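Local coordinates for CalS13 (Micromonospora echinospora, PDB 4ZAS), which probably acts as a pyridoxal phosphate-dependent sugar aminotransferase and binds dTDP-4-keto-6-deoxyglucose, at residues 112-124 against 352-364. Sequence-based numbering, arbitrary orientation.
With T46 (dTDP-4-keto-6-deoxyglucose), chain H.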
ATOM      1  N   THR A 112      -2.258  19.333 -11.108  1.00 39.87           N
ATOM      2  CA  THR A 112      -3.595  19.676 -11.562  1.00 41.28           C
ATOM      3  C   THR A 112      -4.643  19.158 -10.599  1.00 44.29           C
ATOM      4  O   THR A 112      -4.494  18.081 -10.040  1.00 44.91           O
ATOM      5  CB  THR A 112      -3.876  19.138 -12.958  1.00 39.24           C
ATOM      6  OG1 THR A 112      -5.286  19.239 -13.205  1.00 43.33           O
ATOM      7  CG2 THR A 112      -3.470  17.690 -13.037  1.00 34.67           C
ATOM      8  N   PRO A 113      -5.692  19.957 -10.366  1.00 42.43           N
ATOM      9  CA  PRO A 113      -6.781  19.543  -9.478  1.00 43.77           C
ATOM     10  C   PRO A 113      -7.848  18.707 -10.183  1.00 50.90           C
ATOM     11  O   PRO A 113      -8.663  18.059  -9.506  1.00 56.03           O
ATOM     12  CB  PRO A 113      -7.354  20.879  -8.983  1.00 38.14           C
ATOM     13  CG  PRO A 113      -6.988  21.841  -9.987  1.00 40.63           C
ATOM     14  CD  PRO A 113      -5.749  21.385 -10.685  1.00 33.71           C
ATOM     15  N   LEU A 114      -7.825  18.696 -11.516  1.00 47.47           N
ATOM     16  CA  LEU A 114      -8.764  17.880 -12.282  1.00 46.16           C
ATOM     17  C   LEU A 114      -8.172  16.494 -12.487  1.00 39.93           C
ATOM     18  O   LEU A 114      -7.499  16.208 -13.490  1.00 39.83           O
ATOM     19  CB  LEU A 114      -9.103  18.546 -13.624  1.00 52.08           C
ATOM     20  CG  LEU A 114     -10.127  17.828 -14.508  1.00 48.46           C
ATOM     21  CD1 LEU A 114     -11.297  17.453 -13.670  1.00 54.11           C
ATOM     22  CD2 LEU A 114     -10.588  18.752 -15.632  1.00 47.55           C
ATOM     23  N   THR A 115      -8.457  15.626 -11.529  1.00 30.24           N
ATOM     24  CA  THR A 115      -7.862  14.303 -11.505  1.00 38.16           C
ATOM     25  C   THR A 115      -8.413  13.550 -10.315  1.00 37.92           C
ATOM     26  O   THR A 115      -9.165  14.116  -9.514  1.00 38.30           O
ATOM     27  CB  THR A 115      -6.301  14.380 -11.414  1.00 46.02           C
ATOM     28  OG1 THR A 115      -5.721  13.068 -11.487  1.00 45.23           O
ATOM     29  CG2 THR A 115      -5.877  15.063 -10.123  1.00 48.51           C
ATOM     30  N   PHE A 116      -8.058  12.272 -10.216  1.00 36.59           N
ATOM     31  CA  PHE A 116      -8.370  11.473  -9.032  1.00 40.82           C
ATOM     32  C   PHE A 116      -7.529  11.961  -7.860  1.00 38.01           C
ATOM     33  O   PHE A 116      -6.359  12.327  -8.053  1.00 37.59           O
ATOM     34  CB  PHE A 116      -8.099   9.990  -9.299  1.00 41.01           C
ATOM     35  CG  PHE A 116      -8.436   9.090  -8.150  1.00 48.64           C
ATOM     36  CD1 PHE A 116      -9.730   9.012  -7.670  1.00 49.74           C
ATOM     37  CD2 PHE A 116      -7.454   8.290  -7.564  1.00 47.46           C
ATOM     38  CE1 PHE A 116     -10.044   8.157  -6.623  1.00 49.73           C
ATOM     39  CE2 PHE A 116      -7.758   7.446  -6.517  1.00 41.03           C
ATOM     40  CZ  PHE A 116      -9.057   7.369  -6.058  1.00 43.47           C
ATOM     41  N   GLU A 117      -8.103  11.962  -6.662  1.00 35.85           N
ATOM     42  CA  GLU A 117      -7.376  12.410  -5.469  1.00 41.18           C
ATOM     43  C   GLU A 117      -6.072  11.626  -5.218  1.00 45.71           C
ATOM     44  O   GLU A 117      -5.125  12.162  -4.647  1.00 48.54           O
ATOM     45  CB  GLU A 117      -8.259  12.317  -4.218  1.00 40.67           C
ATOM     46  CG  GLU A 117      -9.361  13.379  -4.124  1.00 48.81           C
ATOM     47  CD  GLU A 117     -10.669  13.027  -4.849  1.00 49.99           C
ATOM     48  OE1 GLU A 117     -10.745  12.014  -5.581  1.00 54.87           O
ATOM     49  OE2 GLU A 117     -11.646  13.767  -4.635  1.00 41.37           O
ATOM     50  N   GLY A 118      -6.000  10.378  -5.674  1.00 46.38           N
ATOM     51  CA  GLY A 118      -4.783   9.594  -5.526  1.00 37.45           C
ATOM     52  C   GLY A 118      -3.584  10.246  -6.186  1.00 40.65           C
ATOM     53  O   GLY A 118      -2.431   9.971  -5.856  1.00 42.18           O
ATOM     54  N   THR A 119      -3.856  11.129  -7.132  1.00 43.30           N
ATOM     55  CA  THR A 119      -2.799  11.881  -7.776  1.00 38.75           C
ATOM     56  C   THR A 119      -2.144  12.838  -6.797  1.00 39.60           C
ATOM     57  O   THR A 119      -0.935  12.976  -6.780  1.00 46.55           O
ATOM     58  CB  THR A 119      -3.341  12.670  -8.977  1.00 43.58           C
ATOM     59  OG1 THR A 119      -3.872  11.752  -9.942  1.00 47.19           O
ATOM     60  CG2 THR A 119      -2.236  13.511  -9.627  1.00 42.63           C
ATOM     61  N   ASN A 120      -2.934  13.466  -5.943  1.00 36.86           N
ATOM     62  CA  ASN A 120      -2.435  14.619  -5.212  1.00 39.34           C
ATOM     63  C   ASN A 120      -2.135  14.385  -3.719  1.00 44.17           C
ATOM     64  O   ASN A 120      -1.226  15.004  -3.161  1.00 45.38           O
ATOM     65  CB  ASN A 120      -3.437  15.766  -5.350  1.00 38.83           C
ATOM     66  CG  ASN A 120      -3.517  16.295  -6.768  1.00 44.89           C
ATOM     67  OD1 ASN A 120      -2.500  16.463  -7.433  1.00 45.98           O
ATOM     68  ND2 ASN A 120      -4.732  16.555  -7.239  1.00 43.87           N
ATOM     69  N   TRP A 121      -2.867  13.491  -3.067  1.00 41.17           N
ATOM     70  CA  TRP A 121      -2.606  13.269  -1.650  1.00 35.79           C
ATOM     71  C   TRP A 121      -1.201  12.744  -1.358  1.00 31.41           C
ATOM     72  O   TRP A 121      -0.659  13.067  -0.307  1.00 37.49           O
ATOM     73  CB  TRP A 121      -3.644  12.330  -1.043  1.00 35.04           C
ATOM     74  CG  TRP A 121      -5.099  12.833  -0.997  1.00 44.51           C
ATOM     75  CD1 TRP A 121      -6.187  12.082  -0.666  1.00 48.52           C
ATOM     76  CD2 TRP A 121      -5.612  14.157  -1.288  1.00 48.93           C
ATOM     77  NE1 TRP A 121      -7.329  12.833  -0.728  1.00 51.77           N
ATOM     78  CE2 TRP A 121      -7.010  14.108  -1.105  1.00 50.87           C
ATOM     79  CE3 TRP A 121      -5.032  15.370  -1.689  1.00 48.03           C
ATOM     80  CZ2 TRP A 121      -7.835  15.221  -1.298  1.00 49.50           C
ATOM     81  CZ3 TRP A 121      -5.858  16.478  -1.880  1.00 42.31           C
ATOM     82  CH2 TRP A 121      -7.239  16.391  -1.689  1.00 43.33           C
ATOM     83  N   PRO A 122      -0.603  11.953  -2.271  1.00 26.70           N
ATOM     84  CA  PRO A 122       0.816  11.616  -2.088  1.00 31.88           C
ATOM     85  C   PRO A 122       1.728  12.831  -2.002  1.00 39.77           C
ATOM     86  O   PRO A 122       2.807  12.723  -1.411  1.00 41.95           O
ATOM     87  CB  PRO A 122       1.148  10.795  -3.328  1.00 33.23           C
ATOM     88  CG  PRO A 122      -0.110  10.104  -3.633  1.00 34.07           C
ATOM     89  CD  PRO A 122      -1.217  11.088  -3.295  1.00 36.46           C
ATOM     90  N   ILE A 123       1.313  13.965  -2.566  1.00 34.66           N
ATOM     91  CA  ILE A 123       2.103  15.163  -2.376  1.00 39.19           C
ATOM     92  C   ILE A 123       2.126  15.468  -0.887  1.00 44.20           C
ATOM     93  O   ILE A 123       3.188  15.728  -0.321  1.00 51.22           O
ATOM     94  CB  ILE A 123       1.558  16.362  -3.164  1.00 37.74           C
ATOM     95  CG1 ILE A 123       1.601  16.100  -4.677  1.00 35.14           C
ATOM     96  CG2 ILE A 123       2.339  17.616  -2.807  1.00 32.62           C
ATOM     97  CD1 ILE A 123       0.799  17.131  -5.475  1.00 31.38           C
ATOM     98  N   LEU A 124       0.966  15.390  -0.240  1.00 44.17           N
ATOM     99  CA  LEU A 124       0.886  15.726   1.187  1.00 43.53           C
ATOM    100  C   LEU A 124       1.544  14.664   2.079  1.00 42.99           C
ATOM    101  O   LEU A 124       2.188  15.008   3.074  1.00 43.70           O
ATOM    102  CB  LEU A 124      -0.572  15.966   1.619  1.00 40.36           C
ATOM    103  CG  LEU A 124      -1.378  17.010   0.805  1.00 50.90           C
ATOM    104  CD1 LEU A 124      -2.842  17.073   1.253  1.00 49.17           C
ATOM    105  CD2 LEU A 124      -0.757  18.407   0.801  1.00 49.02           C
ATOM    106  N   VAL A 352     -16.781  11.616 -12.430  1.00 54.71           N
ATOM    107  CA  VAL A 352     -15.601  10.831 -12.023  1.00 48.15           C
ATOM    108  C   VAL A 352     -14.938  11.279 -10.710  1.00 47.43           C
ATOM    109  O   VAL A 352     -14.838  10.483  -9.764  1.00 49.71           O
ATOM    110  CB  VAL A 352     -14.569  10.796 -13.142  1.00 44.68           C
ATOM    111  CG1 VAL A 352     -13.296  10.079 -12.668  1.00 43.37           C
ATOM    112  CG2 VAL A 352     -15.177  10.121 -14.353  1.00 40.69           C
ATOM    113  N   SER A 353     -14.484  12.526 -10.637  1.00 47.68           N
ATOM    114  CA  SER A 353     -13.973  13.046  -9.373  1.00 50.64           C
ATOM    115  C   SER A 353     -14.218  14.536  -9.214  1.00 49.46           C
ATOM    116  O   SER A 353     -14.358  15.275 -10.191  1.00 46.26           O
ATOM    117  CB  SER A 353     -12.480  12.730  -9.229  1.00 62.18           C
ATOM    118  OG  SER A 353     -11.733  13.343 -10.255  1.00 74.79           O
ATOM    119  N   ARG A 354     -14.285  14.976  -7.964  1.00 51.06           N
ATOM    120  CA  ARG A 354     -14.436  16.400  -7.673  1.00 53.13           C
ATOM    121  C   ARG A 354     -13.108  17.126  -7.916  1.00 52.10           C
ATOM    122  O   ARG A 354     -12.033  16.538  -7.708  1.00 41.90           O
ATOM    123  CB  ARG A 354     -14.893  16.606  -6.231  1.00 47.03           C
ATOM    124  CG  ARG A 354     -15.255  18.036  -5.876  1.00 43.49           C
ATOM    125  CD  ARG A 354     -15.490  18.159  -4.396  1.00 45.41           C
ATOM    126  NE  ARG A 354     -16.116  19.415  -4.013  1.00 52.47           N
ATOM    127  CZ  ARG A 354     -15.989  19.952  -2.803  1.00 58.48           C
ATOM    128  NH1 ARG A 354     -15.239  19.344  -1.888  1.00 56.72           N
ATOM    129  NH2 ARG A 354     -16.591  21.101  -2.514  1.00 55.53           N
ATOM    130  N   ARG A 355     -13.178  18.378  -8.376  1.00 47.94           N
ATOM    131  CA  ARG A 355     -11.968  19.195  -8.508  1.00 44.44           C
ATOM    132  C   ARG A 355     -11.272  19.175  -7.147  1.00 33.65           C
ATOM    133  O   ARG A 355     -11.858  19.590  -6.146  1.00 41.20           O
ATOM    134  CB  ARG A 355     -12.299  20.631  -8.973  1.00 39.19           C
ATOM    135  CG  ARG A 355     -13.400  21.360  -8.182  1.00 40.25           C
ATOM    136  CD  ARG A 355     -13.732  22.706  -8.800  1.00 38.81           C
ATOM    137  NE  ARG A 355     -12.573  23.594  -8.869  1.00 46.89           N
ATOM    138  CZ  ARG A 355     -12.562  24.777  -9.491  1.00 53.25           C
ATOM    139  NH1 ARG A 355     -13.645  25.211 -10.126  1.00 40.71           N
ATOM    140  NH2 ARG A 355     -11.457  25.521  -9.498  1.00 45.85           N
ATOM    141  N   ASN A 356     -10.045  18.671  -7.097  1.00 35.80           N
ATOM    142  CA  ASN A 356      -9.428  18.393  -5.786  1.00 43.42           C
ATOM    143  C   ASN A 356      -9.220  19.667  -4.983  1.00 42.44           C
ATOM    144  O   ASN A 356      -9.183  19.631  -3.759  1.00 47.89           O
ATOM    145  CB  ASN A 356      -8.079  17.664  -5.919  1.00 40.46           C
ATOM    146  CG  ASN A 356      -8.197  16.279  -6.541  1.00 35.26           C
ATOM    147  OD1 ASN A 356      -7.187  15.597  -6.735  1.00 37.80           O
ATOM    148  ND2 ASN A 356      -9.405  15.863  -6.866  1.00 30.11           N
ATOM    149  N   ASP A 357      -9.102  20.794  -5.671  1.00 38.99           N
ATOM    150  CA  ASP A 357      -8.812  22.050  -5.002  1.00 38.68           C
ATOM    151  C   ASP A 357      -9.964  22.533  -4.126  1.00 40.53           C
ATOM    152  O   ASP A 357      -9.789  23.450  -3.327  1.00 50.86           O
ATOM    153  CB  ASP A 357      -8.430  23.133  -6.026  1.00 47.46           C
ATOM    154  CG  ASP A 357      -9.566  23.493  -6.948  1.00 50.72           C
ATOM    155  OD1 ASP A 357     -10.232  22.564  -7.465  1.00 46.41           O
ATOM    156  OD2 ASP A 357      -9.791  24.709  -7.145  1.00 52.52           O
ATOM    157  N   ALA A 358     -11.144  21.935  -4.267  1.00 41.22           N
ATOM    158  CA  ALA A 358     -12.306  22.399  -3.502  1.00 41.14           C
ATOM    159  C   ALA A 358     -12.431  21.681  -2.159  1.00 42.02           C
ATOM    160  O   ALA A 358     -13.231  22.070  -1.312  1.00 45.24           O
ATOM    161  CB  ALA A 358     -13.598  22.227  -4.311  1.00 39.28           C
ATOM    162  N   HIS A 359     -11.653  20.622  -1.978  1.00 39.33           N
ATOM    163  CA  HIS A 359     -11.693  19.864  -0.735  1.00 41.02           C
ATOM    164  C   HIS A 359     -11.215  20.663   0.484  1.00 44.11           C
ATOM    165  O   HIS A 359     -10.255  21.422   0.412  1.00 50.47           O
ATOM    166  CB  HIS A 359     -10.850  18.600  -0.887  1.00 43.20           C
ATOM    167  CG  HIS A 359     -11.492  17.531  -1.713  1.00 39.49           C
ATOM    168  ND1 HIS A 359     -12.800  17.136  -1.533  1.00 41.51           N
ATOM    169  CD2 HIS A 359     -11.002  16.758  -2.709  1.00 33.35           C
ATOM    170  CE1 HIS A 359     -13.085  16.167  -2.383  1.00 46.86           C
ATOM    171  NE2 HIS A 359     -12.012  15.921  -3.110  1.00 33.99           N
ATOM    172  N   SER A 360     -11.910  20.478   1.600  1.00 48.09           N
ATOM    173  CA  SER A 360     -11.582  21.123   2.868  1.00 48.55           C
ATOM    174  C   SER A 360     -10.150  20.904   3.294  1.00 47.48           C
ATOM    175  O   SER A 360      -9.519  21.800   3.831  1.00 53.27           O
ATOM    176  CB  SER A 360     -12.494  20.606   3.964  1.00 53.16           C
ATOM    177  OG  SER A 360     -13.805  20.529   3.475  1.00 63.43           O
ATOM    178  N   CYS A 361      -9.662  19.685   3.098  1.00 47.18           N
ATOM    179  CA  CYS A 361      -8.355  19.300   3.609  1.00 46.88           C
ATOM    180  C   CYS A 361      -7.234  20.099   2.974  1.00 51.24           C
ATOM    181  O   CYS A 361      -6.124  20.132   3.492  1.00 56.55           O
ATOM    182  CB  CYS A 361      -8.114  17.811   3.389  1.00 42.16           C
ATOM    183  SG  CYS A 361      -8.050  17.290   1.660  1.00 49.84           S
ATOM    184  N   VAL A 362      -7.533  20.768   1.866  1.00 49.82           N
ATOM    185  CA  VAL A 362      -6.527  21.569   1.184  1.00 44.88           C
ATOM    186  C   VAL A 362      -7.022  23.005   0.988  1.00 51.72           C
ATOM    187  O   VAL A 362      -6.641  23.690   0.020  1.00 47.08           O
ATOM    188  CB  VAL A 362      -6.142  20.931  -0.143  1.00 42.87           C
ATOM    189  CG1 VAL A 362      -5.353  19.653   0.129  1.00 44.52           C
ATOM    190  CG2 VAL A 362      -7.383  20.593  -0.952  1.00 38.79           C
ATOM    191  N   ALA A 363      -7.815  23.484   1.947  1.00 40.34           N
ATOM    192  CA  ALA A 363      -8.393  24.824   1.857  1.00 54.57           C
ATOM    193  C   ALA A 363      -7.348  25.928   1.689  1.00 59.07           C
ATOM    194  O   ALA A 363      -7.634  26.988   1.121  1.00 64.30           O
ATOM    195  CB  ALA A 363      -9.243  25.107   3.085  1.00 43.95           C
ATOM    196  N   SER A 364      -6.151  25.696   2.211  1.00 56.65           N
ATOM    197  CA  SER A 364      -5.117  26.726   2.209  1.00 56.24           C
ATOM    198  C   SER A 364      -4.500  26.967   0.828  1.00 53.61           C
ATOM    199  O   SER A 364      -4.004  28.058   0.562  1.00 68.40           O
ATOM    200  CB  SER A 364      -4.025  26.371   3.222  1.00 50.86           C
ATOM    201  OG  SER A 364      -3.312  25.215   2.818  1.00 56.10           O
TER
HETATM  202  C4  T46 H 402     -10.236   5.920  -9.363  0.83 87.69           C
HETATM  203  C5  T46 H 402     -11.513   6.454 -10.081  0.83 82.93           C
HETATM  204  C6  T46 H 402     -11.068   7.344 -11.201  0.83 76.40           C
HETATM  205  C21 T46 H 402     -16.670  -2.930 -11.002  0.83 60.74           C
HETATM  206  O21 T46 H 402     -17.493  -3.409 -11.723  0.83 65.29           O
HETATM  207  N31 T46 H 402     -15.636  -3.742 -10.237  0.83 56.94           N
HETATM  208  C41 T46 H 402     -14.641  -3.127  -9.364  0.83 53.78           C
HETATM  209  O41 T46 H 402     -13.862  -3.812  -8.799  0.83 51.43           O
HETATM  210  C51 T46 H 402     -14.599  -1.678  -9.190  0.83 57.30           C
HETATM  211  C5A T46 H 402     -13.518  -1.057  -8.254  0.83 50.61           C
HETATM  212  C61 T46 H 402     -15.575  -0.830  -9.908  0.83 57.89           C
HETATM  213  N11 T46 H 402     -16.581  -1.429 -10.792  0.83 59.48           N
HETATM  214  C1, T46 H 402     -17.593  -0.628 -11.530  0.83 63.55           C
HETATM  215  C2, T46 H 402     -18.493  -0.141 -10.646  0.83 64.61           C
HETATM  216  C3, T46 H 402     -18.750   1.439 -11.011  0.83 63.80           C
HETATM  217  O3, T46 H 402     -19.975   1.504 -11.808  0.83 70.70           O
HETATM  218  O4, T46 H 402     -17.000   0.536 -12.284  0.83 64.67           O
HETATM  219  C4, T46 H 402     -17.755   1.854 -11.701  0.83 62.54           C
HETATM  220  C5, T46 H 402     -16.779   2.682 -10.837  0.83 60.73           C
HETATM  221  O5, T46 H 402     -16.542   1.975  -9.613  0.83 65.42           O
HETATM  222  P   T46 H 402     -16.096   2.863  -8.282  0.83 63.21           P
HETATM  223  O1P T46 H 402     -17.282   2.995  -7.338  0.83 56.62           O
HETATM  224  O2P T46 H 402     -14.937   2.172  -7.602  0.83 62.19           O
HETATM  225  OPP T46 H 402     -15.591   4.358  -8.853  0.83 78.83           O
HETATM  226  P2  T46 H 402     -14.599   5.459  -8.051  0.83 88.17           P
HETATM  227  O4P T46 H 402     -14.933   6.888  -8.465  0.83 86.51           O
HETATM  228  O3P T46 H 402     -14.789   5.278  -6.557  0.83 95.62           O
HETATM  229  O1  T46 H 402     -13.007   5.172  -8.369  0.83 77.59           O
HETATM  230  C1  T46 H 402     -12.659   4.433  -9.472  0.83 80.72           C
HETATM  231  C2  T46 H 402     -11.420   3.706  -9.045  0.83 83.49           C
HETATM  232  O2  T46 H 402     -11.786   2.770  -7.977  0.83 82.05           O
HETATM  233  C3  T46 H 402     -10.475   4.699  -8.497  0.83 84.74           C
HETATM  234  O3  T46 H 402      -9.201   4.059  -8.193  0.83 81.84           O
HETATM  235  O4  T46 H 402      -9.198   6.462  -9.464  0.83 91.02           O
HETATM  236  O5  T46 H 402     -12.377   5.378 -10.565  0.83 81.76           O
HETATM  237  O   HOH W   1     -12.695  10.254  -7.106  1.00 50.74           O
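Pro113 and Asn356 bring the two backbones closest, with their CA atoms 4.7 Å apart. Segment 112-124 leaves strand 108-111 of the mixed sheet, turns at Leu114 and runs into helix 121-125. Segment 352-364 is a loop with short 3-10 turns. Asn356 N donates almost straight to Pro113 O at 2.8 Å.

The Asn356 side chain continues the join. Its CG lies anti to the carbonyl carbon (chi1 -64°), which carries the amide in among Thr115, Glu117 and Asn120. Asn120 ND2 gives a hydrogen bond to Asn356 OD1 at 2.7 Å, the two amides nearly perpendicular, and another to Thr112 O. Asn356 ND2 bonds only weakly to Thr115 O. That carbonyl also accepts Ser353 OG at 2.8 Å, from above its plane.

Glu117 bends at chi2 (86°) to reach His359. His359 NE2 donates in its ring plane to the anti lone pair of Glu117 OE2 at 2.7 Å. Tyr262 of the second subunit also bonds OE2, and a water donates to Glu117 OE1 and, weakly, to Val352 O. Cys361 SG lies obliquely to the Trp121 ring, 3.6 Å from CH2. Val362 CG1 touches both Trp121 CZ3 and Leu124 CD1, while Trp121 NE1 bonds Leu249 O of the second subunit.

At the pocket end, ligand O4 sits over the centre of the Phe116 ring. Thr119 OG1 pairs with Thr115 OG1 and Asp193, and more weakly with N1 of the cofactor-modified lysine at position 222. The buried polar network thus ties the loop between helices 335-344 and 370-375 to the pocket wall. Glu117 would probably favour a positive His359 ring; nearby Arg354 would oppose it.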